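Local coordinates for penicillin-binding protein 1A (Mycobacterium tuberculosis, PDB 5CXW) that builds cross-linked peptidoglycan for the mycobacterial cell wall, its penicillin-sensitive transpeptidase domain joining the peptide stems of glycan strands made by its transglycosylase domain, at residues L31-T36 and H231-V237; K1-I7 and Y77-A83; V118-L123 and L151-R157. All coordinates share one frame; numbering follows the deposited sequence. Where two conformers were deposited one is given.

How the interactions relate
Interactions 1 and 2 lie on the same side of the chain's centre, about 17 Å apart between centres, and they touch where the ring of Phe232 meets that of Tyr77. Helix 2-19 joins them, since it supplies residues 1-7 to interaction 2 and packs on the strands of interaction 1. Their segments alternate along the chain, so helix 2-19 and strand 32-35 are each paired with a later part of the chain. Interaction 3 is nested in the loop closed by interaction 1, about 47 Å from it and about 40 Å from interaction 2 between centres. It sits across the domain, beside the penicillin-binding cleft, whereas the other two lie away from that site.

Interaction 1 of 3, residues L31-T36 and H231-V237; sequences LVVTTT and HFVQKVV
Val32 and Val237 form a hydrogen-bonded antiparallel pair: Val32 N reaches Val237 O at 2.7 Å, and Val237 N returns to Val32 O. Thr34 and Lys235 make the next such pair, and the N-to-C directions of the two short strands are 162° apart, close to antiparallel. Between these pairs, Val33 faces Val236 without direct backbone hydrogen bonds.

The tight part is the end at Thr36. Its N donates to Phe232 O at 2.8 Å. With OG1 between the backbone N and the carbonyl carbon (chi1 52°), the hydroxyl sits close to Phe232 and bonds to Val74 O. This torsion also brings CG2 beside the His231 ring, 3.8 Å from CD2. The buried Phe232 ring leads away from strand 32-35 to meet Tyr77 edge-to-face.

Midway, the register slips by one residue in a classic beta bulge. Both Gln234 and Lys235 stand opposite the single residue Thr34, whose O accepts from Gln234 N at 2.9 Å and from Lys235 N at 3.2 Å. Thr35 is consequently paired with Val233, but their side chains diverge. The strands belong to a three-stranded antiparallel sheet in which 233-237 lies between 32-35 and 243-246.

On the face carrying Val33 and Val236 the packing is apolar: Leu31 CD1 meets Val236 CG1 at 3.8 Å, and helix 2-19 places Leu15 on Val236. The face carrying Val32, Thr34, Lys235 and Val237 is looser and nearer solvent, Val32 and Thr34 being exposed. Here Thr34 and Lys235 run alongside each other, with their CB atoms 4.0 Å apart. CG of Lys235 is anti to the backbone N (chi1 -174°), and the extended chain beyond it carries the ammonium group away from strand 32-35.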
loop_
_atom_site.group_PDB
_atom_site.type_symbol
_atom_site.label_atom_id
_atom_site.label_comp_id
_atom_site.label_asym_id
_atom_site.label_seq_id
_atom_site.Cartn_x
_atom_site.Cartn_y
_atom_site.Cartn_z
ATOM N N LEU A 31 -7.709 30.414 -10.129
ATOM C CA LEU A 31 -6.343 29.981 -9.886
ATOM C C LEU A 31 -5.886 29.097 -11.003
ATOM O O LEU A 31 -6.657 28.299 -11.497
ATOM C CB LEU A 31 -6.244 29.204 -8.590
ATOM C CG LEU A 31 -6.581 30.035 -7.349
ATOM C CD1 LEU A 31 -6.355 29.187 -6.136
ATOM C CD2 LEU A 31 -5.721 31.306 -7.344
ATOM N N VAL A 32 -4.621 29.204 -11.338
ATOM C CA VAL A 32 -4.000 28.300 -12.278
ATOM C C VAL A 32 -3.217 27.280 -11.483
ATOM O O VAL A 32 -2.227 27.586 -10.838
ATOM C CB VAL A 32 -3.097 29.060 -13.266
ATOM C CG1 VAL A 32 -2.323 28.065 -14.142
ATOM C CG2 VAL A 32 -3.947 30.070 -14.048
ATOM N N VAL A 33 -3.699 26.046 -11.497
ATOM C CA VAL A 33 -3.182 24.988 -10.614
ATOM C C VAL A 33 -2.453 23.954 -11.461
ATOM O O VAL A 33 -2.926 23.583 -12.540
ATOM C CB VAL A 33 -4.317 24.316 -9.844
ATOM C CG1 VAL A 33 -3.780 23.201 -8.926
ATOM C CG2 VAL A 33 -5.138 25.360 -9.089
ATOM N N THR A 34 -1.241 23.626 -11.067
ATOM C CA THR A 34 -0.500 22.532 -11.657
ATOM C C THR A 34 -0.560 21.378 -10.664
ATOM O O THR A 34 -0.231 21.536 -9.511
ATOM C CB THR A 34 0.975 22.928 -11.877
ATOM O OG1 THR A 34 1.054 24.135 -12.684
ATOM C CG2 THR A 34 1.713 21.836 -12.622
ATOM N N THR A 35 -1.002 20.218 -11.124
ATOM C CA THR A 35 -1.096 19.073 -10.258
ATOM C C THR A 35 0.148 18.258 -10.405
ATOM O O THR A 35 0.964 18.440 -11.293
ATOM C CB THR A 35 -2.322 18.167 -10.519
ATOM O OG1 THR A 35 -2.051 17.398 -11.691
ATOM C CG2 THR A 35 -3.618 18.931 -10.639
ATOM N N THR A 36 0.252 17.282 -9.506
ATOM C CA THR A 36 1.388 16.365 -9.494
ATOM C C THR A 36 1.241 15.187 -10.456
ATOM O O THR A 36 2.196 14.429 -10.653
ATOM C CB THR A 36 1.549 15.778 -8.093
ATOM O OG1 THR A 36 0.306 15.227 -7.643
ATOM C CG2 THR A 36 2.023 16.799 -7.090
ATOM N N HIS A 231 0.605 14.513 -1.679
ATOM C CA HIS A 231 -0.058 15.749 -2.145
ATOM C C HIS A 231 -0.245 15.704 -3.622
ATOM O O HIS A 231 0.500 15.025 -4.358
ATOM C CB HIS A 231 0.785 16.951 -1.726
ATOM C CG HIS A 231 2.120 16.966 -2.337
ATOM N ND1 HIS A 231 3.151 16.186 -1.865
ATOM C CD2 HIS A 231 2.602 17.607 -3.434
ATOM C CE1 HIS A 231 4.218 16.379 -2.618
ATOM N NE2 HIS A 231 3.920 17.250 -3.561
ATOM N N PHE A 232 -1.254 16.460 -4.053
ATOM C CA PHE A 232 -1.730 16.506 -5.418
ATOM C C PHE A 232 -1.388 17.842 -6.128
ATOM O O PHE A 232 -1.463 17.911 -7.335
ATOM C CB PHE A 232 -3.273 16.376 -5.445
ATOM C CG PHE A 232 -3.815 15.048 -5.033
ATOM C CD1 PHE A 232 -3.951 14.737 -3.668
ATOM C CD2 PHE A 232 -4.174 14.080 -5.983
ATOM C CE1 PHE A 232 -4.425 13.476 -3.260
ATOM C CE2 PHE A 232 -4.662 12.843 -5.562
ATOM C CZ PHE A 232 -4.793 12.558 -4.214
ATOM N N VAL A 233 -1.045 18.863 -5.364
ATOM C CA VAL A 233 -0.819 20.212 -5.901
ATOM C C VAL A 233 0.682 20.479 -5.927
ATOM O O VAL A 233 1.376 20.433 -4.899
ATOM C CB VAL A 233 -1.517 21.271 -5.080
ATOM C CG1 VAL A 233 -1.088 22.653 -5.587
ATOM C CG2 VAL A 233 -3.058 21.118 -5.121
ATOM N N GLN A 234 1.171 20.754 -7.140
ATOM C CA GLN A 234 2.554 21.098 -7.431
ATOM C C GLN A 234 2.785 22.606 -7.410
ATOM O O GLN A 234 3.801 23.076 -6.898
ATOM C CB GLN A 234 2.952 20.536 -8.795
ATOM C CG GLN A 234 4.379 20.818 -9.254
ATOM C CD GLN A 234 5.395 20.224 -8.287
ATOM O OE1 GLN A 234 5.197 19.127 -7.708
ATOM N NE2 GLN A 234 6.474 20.933 -8.085
ATOM N N LYS A 235 1.854 23.369 -7.962
ATOM C CA LYS A 235 2.093 24.827 -8.088
ATOM C C LYS A 235 0.759 25.514 -8.229
ATOM O O LYS A 235 -0.217 24.932 -8.738
ATOM C CB LYS A 235 3.002 25.106 -9.276
ATOM C CG LYS A 235 3.428 26.568 -9.400
ATOM C CD LYS A 235 4.499 26.717 -10.479
ATOM C CE LYS A 235 4.994 28.131 -10.655
ATOM N NZ LYS A 235 5.794 28.243 -11.902
ATOM N N VAL A 236 0.672 26.743 -7.702
ATOM C CA VAL A 236 -0.556 27.536 -7.847
ATOM C C VAL A 236 -0.139 28.958 -8.200
ATOM O O VAL A 236 0.720 29.516 -7.525
ATOM C CB VAL A 236 -1.342 27.588 -6.522
ATOM C CG1 VAL A 236 -2.645 28.369 -6.706
ATOM C CG2 VAL A 236 -1.682 26.173 -6.045
ATOM N N VAL A 237 -0.749 29.482 -9.275
ATOM C CA VAL A 237 -0.431 30.867 -9.734
ATOM C C VAL A 237 -1.776 31.535 -9.890
ATOM O O VAL A 237 -2.740 30.917 -10.428
ATOM C CB VAL A 237 0.312 30.870 -11.066
ATOM C CG1 VAL A 237 0.710 32.306 -11.472
ATOM C CG2 VAL A 237 1.564 30.013 -10.999
#

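Interaction 2 of 3, residues K1-I7 and Y77-A83; sequences KGPNGLI and YYGGDNA
Pro3 sets its ring obliquely against Tyr78, with CG 3.7 Å from CE1 of the tyrosine. The same proline CG lies 3.6 Å from Gly80 O. Ile7 and Tyr77 run antiparallel alongside each other: Ile7 CG1 comes to 3.8 Å from CD2 of the ring, and Ile7 CD1 rests by the backbone O of Tyr77. The Tyr77 hydroxyl bonds to Asp87.

The Leu6 side chain sets out toward residues 77-83. With CG anti to the carbonyl carbon (chi1 -64°), it is carried to the loop, where the two methyls meet different pieces of backbone, CD1 lying 3.4 Å from Gly79 C and CD2 3.6 Å from Asn82 O. The start of helix 2-19 is thus held in the bend that leaves strand 74-78, an outer strand of the five-stranded sheet of the transpeptidase domain.

At Gly5 the lack of a side chain lets Ala83 CB come to 3.7 Å from its CA; separately, Gly2 CA makes a C-H...O contact with Asp81 O. No direct hydrogen bond crosses the contact; water instead joins the backbones, one molecule donating to Pro3 O at 2.8 Å and to Tyr77 O while accepting from Gly79 N.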
loop_
_atom_site.group_PDB
_atom_site.type_symbol
_atom_site.label_atom_id
_atom_site.label_comp_id
_atom_site.label_asym_id
_atom_site.label_seq_id
_atom_site.Cartn_x
_atom_site.Cartn_y
_atom_site.Cartn_z
ATOM N N LYS A 1 -15.456 12.581 -18.403
ATOM C CA LYS A 1 -15.078 13.375 -17.185
ATOM C C LYS A 1 -14.372 12.466 -16.148
ATOM O O LYS A 1 -13.271 12.788 -15.679
ATOM C CB LYS A 1 -16.329 14.072 -16.614
ATOM C CG LYS A 1 -16.146 14.821 -15.315
ATOM C CD LYS A 1 -15.127 15.923 -15.401
ATOM C CE LYS A 1 -15.000 16.558 -14.031
ATOM N NZ LYS A 1 -14.692 17.997 -14.177
ATOM N N GLY A 2 -15.061 11.376 -15.778
ATOM C CA GLY A 2 -14.462 10.181 -15.151
ATOM C C GLY A 2 -13.406 10.269 -14.039
ATOM O O GLY A 2 -13.588 10.999 -13.043
ATOM N N PRO A 3 -12.322 9.457 -14.158
ATOM C CA PRO A 3 -11.284 9.425 -13.084
ATOM C C PRO A 3 -10.679 10.808 -12.729
ATOM O O PRO A 3 -10.379 11.097 -11.558
ATOM C CB PRO A 3 -10.212 8.477 -13.664
ATOM C CG PRO A 3 -10.964 7.565 -14.563
ATOM C CD PRO A 3 -12.110 8.374 -15.146
ATOM N N ASN A 4 -10.545 11.695 -13.726
ATOM C CA ASN A 4 -10.065 13.051 -13.444
ATOM C C ASN A 4 -10.984 13.860 -12.515
ATOM O O ASN A 4 -10.493 14.725 -11.780
ATOM C CB ASN A 4 -9.806 13.826 -14.724
ATOM C CG ASN A 4 -8.619 13.280 -15.483
ATOM O OD1 ASN A 4 -7.497 13.155 -14.943
ATOM N ND2 ASN A 4 -8.855 12.924 -16.744
ATOM N N GLY A 5 -12.295 13.570 -12.517
ATOM C CA GLY A 5 -13.199 14.190 -11.523
ATOM C C GLY A 5 -12.822 13.906 -10.054
ATOM O O GLY A 5 -12.978 14.759 -9.169
ATOM N N LEU A 6 -12.411 12.671 -9.787
ATOM C CA LEU A 6 -12.027 12.266 -8.438
ATOM C C LEU A 6 -10.688 12.909 -8.121
ATOM O O LEU A 6 -10.459 13.299 -6.985
ATOM C CB LEU A 6 -11.968 10.721 -8.299
ATOM C CG LEU A 6 -13.296 10.011 -8.497
ATOM C CD1 LEU A 6 -13.106 8.498 -8.403
ATOM C CD2 LEU A 6 -14.368 10.551 -7.536
ATOM N N ILE A 7 -9.812 13.046 -9.112
ATOM C CA ILE A 7 -8.554 13.760 -8.894
ATOM C C ILE A 7 -8.892 15.215 -8.548
ATOM O O ILE A 7 -8.343 15.798 -7.620
ATOM C CB ILE A 7 -7.625 13.691 -10.077
ATOM C CG1 ILE A 7 -7.105 12.254 -10.291
ATOM C CG2 ILE A 7 -6.484 14.704 -9.912
ATOM C CD1 ILE A 7 -6.409 11.983 -11.621
ATOM N N TYR A 77 -3.664 8.271 -9.944
ATOM C CA TYR A 77 -4.771 8.175 -8.980
ATOM C C TYR A 77 -6.046 7.791 -9.724
ATOM O O TYR A 77 -6.601 8.597 -10.524
ATOM C CB TYR A 77 -4.971 9.538 -8.287
ATOM C CG TYR A 77 -5.941 9.552 -7.128
ATOM C CD1 TYR A 77 -5.514 9.250 -5.848
ATOM C CD2 TYR A 77 -7.301 9.853 -7.317
ATOM C CE1 TYR A 77 -6.369 9.276 -4.769
ATOM C CE2 TYR A 77 -8.162 9.885 -6.250
ATOM C CZ TYR A 77 -7.680 9.599 -4.972
ATOM O OH TYR A 77 -8.537 9.640 -3.946
ATOM N N TYR A 78 -6.468 6.543 -9.483
ATOM C CA TYR A 78 -7.670 6.019 -9.999
ATOM C C TYR A 78 -8.520 5.605 -8.806
ATOM O O TYR A 78 -8.187 4.630 -8.109
ATOM C CB TYR A 78 -7.380 4.813 -10.914
ATOM C CG TYR A 78 -8.691 4.233 -11.467
ATOM C CD1 TYR A 78 -9.302 4.743 -12.610
ATOM C CD2 TYR A 78 -9.355 3.230 -10.778
ATOM C CE1 TYR A 78 -10.517 4.217 -13.076
ATOM C CE2 TYR A 78 -10.541 2.713 -11.221
ATOM C CZ TYR A 78 -11.125 3.205 -12.361
ATOM O OH TYR A 78 -12.334 2.649 -12.758
ATOM N N GLY A 79 -9.616 6.301 -8.570
ATOM C CA GLY A 79 -10.570 5.876 -7.517
ATOM C C GLY A 79 -11.894 5.350 -8.033
ATOM O O GLY A 79 -12.764 5.006 -7.241
ATOM N N GLY A 80 -12.052 5.296 -9.350
ATOM C CA GLY A 80 -13.329 4.955 -9.937
ATOM C C GLY A 80 -13.519 5.705 -11.245
ATOM O O GLY A 80 -12.779 6.637 -11.564
ATOM N N ASP A 81 -14.511 5.289 -12.022
ATOM C CA ASP A 81 -14.776 5.956 -13.313
ATOM C C ASP A 81 -15.912 6.971 -13.267
ATOM O O ASP A 81 -16.276 7.505 -14.308
ATOM C CB ASP A 81 -15.048 4.929 -14.415
ATOM C CG ASP A 81 -13.768 4.449 -15.098
ATOM O OD1 ASP A 81 -13.206 5.176 -15.977
ATOM O OD2 ASP A 81 -13.350 3.323 -14.760
ATOM N N ASN A 82 -16.454 7.258 -12.081
ATOM C CA ASN A 82 -17.559 8.229 -11.949
ATOM C C ASN A 82 -17.006 9.453 -11.188
ATOM O O ASN A 82 -16.743 9.377 -9.997
ATOM C CB ASN A 82 -18.770 7.562 -11.263
ATOM C CG ASN A 82 -20.068 8.372 -11.380
ATOM O OD1 ASN A 82 -20.059 9.570 -11.692
ATOM N ND2 ASN A 82 -21.202 7.714 -11.107
ATOM N N ALA A 83 -16.831 10.572 -11.913
ATOM C CA ALA A 83 -16.447 11.879 -11.340
ATOM C C ALA A 83 -17.276 12.319 -10.133
ATOM O O ALA A 83 -16.762 12.993 -9.231
ATOM C CB ALA A 83 -16.562 12.950 -12.414
HETATM O O HOH W 1 -17.542 11.076 -14.993
HETATM O O HOH W 2 -9.415 8.886 -10.094
#

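Interaction 3 of 3, residues V118-L123 and L151-R157; sequences VDSSPL and LNTSYYR. With 35P ((2R,4S)-5,5-dimethyl-2-{(1R)-2-oxo-1-[(phenoxyacetyl)amino]ethyl}-1,3-thiazolidine-4-carboxylic acid), chain C.
Leu151, at the N-cap of helix 152-161, touches Ser120 CB through its CD1, where the helix packs on an Asx turn. In that turn Asp119 OD1 accepts from Ser121 N. Next, Asn152 turns away to the bound penicillin V-derived ligand: its ND2 makes a weak hydrogen bond to ligand O18 at 3.1 Å, while OD1 accepts from Lys100, consistent with the asparagine of an SxN motif in this transpeptidase fold. Thr153 donates through OG1 to Ser120 O at 2.6 Å, from above the carbonyl plane. Its OG1 lies between the backbone N and the carbonyl carbon (chi1 55°), which turns the hydroxyl toward Ser120 O. Ser154 OG shares a water with Val118 O.

Arg157 extends from CG to NE across the turn. Asp119 OD2 lies over one guanidinium face and Leu123 CD2 over the opposite one. The carboxylate plane is 20° from that of the guanidinium, so this salt bridge, 3.6 Å from OD2 to Arg157 NH2, is a stacked pairing of charges. NH1 also donates to Asp119 O at 2.9 Å, tilted from the guanidinium plane. In plane, NH1 meets Ser121 O at 2.7 Å, on a carbonyl lone pair, with an N-H...O angle of 161°.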
loop_
_atom_site.group_PDB
_atom_site.type_symbol
_atom_site.label_atom_id
_atom_site.label_comp_id
_atom_site.label_asym_id
_atom_site.label_seq_id
_atom_site.Cartn_x
_atom_site.Cartn_y
_atom_site.Cartn_z
ATOM N N VAL A 118 11.164 -18.393 12.980
ATOM C CA VAL A 118 9.830 -18.431 13.581
ATOM C C VAL A 118 9.110 -19.717 13.205
ATOM O O VAL A 118 9.239 -20.188 12.073
ATOM C CB VAL A 118 8.967 -17.256 13.088
ATOM C CG1 VAL A 118 7.652 -17.221 13.837
ATOM C CG2 VAL A 118 9.708 -15.958 13.280
ATOM N N ASP A 119 8.387 -20.320 14.163
ATOM C CA ASP A 119 7.597 -21.507 13.876
ATOM C C ASP A 119 6.388 -21.104 13.017
ATOM O O ASP A 119 5.797 -20.089 13.277
ATOM C CB ASP A 119 7.098 -22.068 15.205
ATOM C CG ASP A 119 6.245 -23.323 15.041
ATOM O OD1 ASP A 119 6.174 -23.942 14.013
ATOM O OD2 ASP A 119 5.691 -23.751 16.067
ATOM N N SER A 120 6.075 -21.875 11.964
ATOM C CA SER A 120 4.919 -21.582 11.121
ATOM C C SER A 120 3.706 -22.455 11.369
ATOM O O SER A 120 2.737 -22.402 10.624
ATOM C CB SER A 120 5.308 -21.667 9.633
ATOM O OG SER A 120 5.646 -22.941 9.270
ATOM N N SER A 121 3.773 -23.274 12.417
ATOM C CA SER A 121 2.669 -24.183 12.678
ATOM C C SER A 121 1.401 -23.421 13.072
ATOM O O SER A 121 1.478 -22.261 13.531
ATOM C CB SER A 121 3.042 -25.146 13.804
ATOM O OG SER A 121 3.173 -24.508 15.040
ATOM N N PRO A 122 0.238 -24.060 12.932
ATOM C CA PRO A 122 -0.979 -23.371 13.315
ATOM C C PRO A 122 -1.009 -23.056 14.818
ATOM O O PRO A 122 -0.407 -23.798 15.628
ATOM C CB PRO A 122 -2.082 -24.324 12.978
ATOM C CG PRO A 122 -1.492 -25.413 12.126
ATOM C CD PRO A 122 -0.011 -25.354 12.267
ATOM N N LEU A 123 -1.805 -22.056 15.161
ATOM C CA LEU A 123 -2.026 -21.728 16.574
ATOM C C LEU A 123 -3.315 -21.021 16.772
ATOM O O LEU A 123 -3.892 -20.498 15.837
ATOM C CB LEU A 123 -0.855 -20.929 17.163
ATOM C CG LEU A 123 -0.668 -19.451 16.736
ATOM C CD1 LEU A 123 0.266 -18.727 17.685
ATOM C CD2 LEU A 123 -0.256 -19.283 15.260
ATOM N N LEU A 151 3.002 -16.168 5.418
ATOM C CA LEU A 151 2.506 -17.054 6.460
ATOM C C LEU A 151 1.857 -16.286 7.594
ATOM O O LEU A 151 2.545 -15.595 8.333
ATOM C CB LEU A 151 3.621 -17.964 6.946
ATOM C CG LEU A 151 4.303 -18.762 5.814
ATOM C CD1 LEU A 151 5.463 -19.543 6.428
ATOM C CD2 LEU A 151 3.343 -19.643 5.104
ATOM N N ASN A 152 0.552 -16.431 7.754
ATOM C CA ASN A 152 -0.205 -15.772 8.838
ATOM C C ASN A 152 0.311 -16.203 10.212
ATOM O O ASN A 152 0.408 -15.391 11.142
ATOM C CB ASN A 152 -1.668 -16.104 8.769
ATOM C CG ASN A 152 -2.401 -15.369 7.694
ATOM O OD1 ASN A 152 -1.831 -14.729 6.793
ATOM N ND2 ASN A 152 -3.762 -15.488 7.768
ATOM N N THR A 153 0.586 -17.495 10.355
ATOM C CA THR A 153 0.932 -18.042 11.673
ATOM C C THR A 153 2.275 -17.417 12.115
ATOM O O THR A 153 2.425 -16.927 13.262
ATOM C CB THR A 153 1.044 -19.555 11.590
ATOM O OG1 THR A 153 1.980 -19.875 10.574
ATOM C CG2 THR A 153 -0.306 -20.210 11.318
ATOM N N SER A 154 3.250 -17.393 11.212
ATOM C CA SER A 154 4.574 -16.880 11.547
ATOM C C SER A 154 4.516 -15.399 11.911
ATOM O O SER A 154 5.166 -14.942 12.859
ATOM C CB SER A 154 5.460 -17.024 10.304
ATOM O OG SER A 154 5.540 -18.379 9.854
ATOM N N TYR A 155 3.719 -14.641 11.159
ATOM C CA TYR A 155 3.601 -13.179 11.381
ATOM C C TYR A 155 2.838 -12.900 12.692
ATOM O O TYR A 155 3.091 -11.898 13.342
ATOM C CB TYR A 155 3.083 -12.421 10.114
ATOM C CG TYR A 155 4.331 -11.977 9.391
ATOM C CD1 TYR A 155 5.120 -12.874 8.665
ATOM C CD2 TYR A 155 4.808 -10.709 9.541
ATOM C CE1 TYR A 155 6.354 -12.492 8.119
ATOM C CE2 TYR A 155 6.021 -10.285 9.033
ATOM C CZ TYR A 155 6.806 -11.172 8.316
ATOM O OH TYR A 155 8.034 -10.792 7.866
ATOM N N TYR A 156 1.852 -13.732 13.036
ATOM C CA TYR A 156 1.204 -13.635 14.368
ATOM C C TYR A 156 2.227 -13.853 15.470
ATOM O O TYR A 156 2.307 -13.053 16.419
ATOM C CB TYR A 156 0.073 -14.639 14.502
ATOM C CG TYR A 156 -1.260 -14.045 14.816
ATOM C CD1 TYR A 156 -2.051 -13.564 13.820
ATOM C CD2 TYR A 156 -1.751 -13.993 16.114
ATOM C CE1 TYR A 156 -3.285 -12.999 14.071
ATOM C CE2 TYR A 156 -3.011 -13.498 16.381
ATOM C CZ TYR A 156 -3.759 -12.971 15.357
ATOM O OH TYR A 156 -5.050 -12.502 15.601
ATOM N N ARG A 157 3.053 -14.896 15.373
ATOM C CA ARG A 157 4.080 -15.128 16.360
ATOM C C ARG A 157 5.102 -13.982 16.384
ATOM O O ARG A 157 5.630 -13.640 17.468
ATOM C CB ARG A 157 4.813 -16.467 16.153
ATOM C CG ARG A 157 3.985 -17.700 16.383
ATOM C CD ARG A 157 4.873 -18.928 16.427
ATOM N NE ARG A 157 4.110 -20.130 16.848
ATOM C CZ ARG A 157 3.377 -20.900 16.016
ATOM N NH1 ARG A 157 3.384 -20.725 14.726
ATOM N NH2 ARG A 157 2.663 -21.918 16.522
HETATM C C24 35P C . -8.996 -17.450 4.899
HETATM C C23 35P C . -10.233 -17.986 4.554
HETATM C C22 35P C . -10.850 -17.606 3.383
HETATM C C21 35P C . -10.252 -16.698 2.522
HETATM C C20 35P C . -9.025 -16.157 2.838
HETATM C C19 35P C . -8.381 -16.546 4.037
HETATM O O1 35P C . -7.150 -16.063 4.410
HETATM C C2 35P C . -6.377 -15.347 3.453
HETATM C C3 35P C . -4.978 -15.187 3.982
HETATM O O18 35P C . -4.527 -16.000 4.777
HETATM N N4 35P C . -4.326 -14.143 3.493
HETATM C C5 35P C . -2.941 -13.876 3.848
HETATM C C6 35P C . -2.709 -12.433 3.655
HETATM O O17 35P C . -3.404 -11.681 2.941
HETATM C C8 35P C . -1.872 -14.666 2.971
HETATM N N7 35P C . -1.536 -13.678 1.987
HETATM S S11 35P C . -2.364 -16.039 2.078
HETATM C C10 35P C . -2.252 -15.372 0.485
HETATM C C12 35P C . -3.473 -15.758 -0.349
HETATM C C15 35P C . -1.038 -15.827 -0.280
HETATM C C9 35P C . -2.243 -13.860 0.741
HETATM C C13 35P C . -1.673 -12.935 -0.287
HETATM O O14 35P C . -0.470 -12.569 -0.111
HETATM O O16 35P C . -2.435 -12.557 -1.202
HETATM O O HOH W 3 8.092 -19.004 9.847
#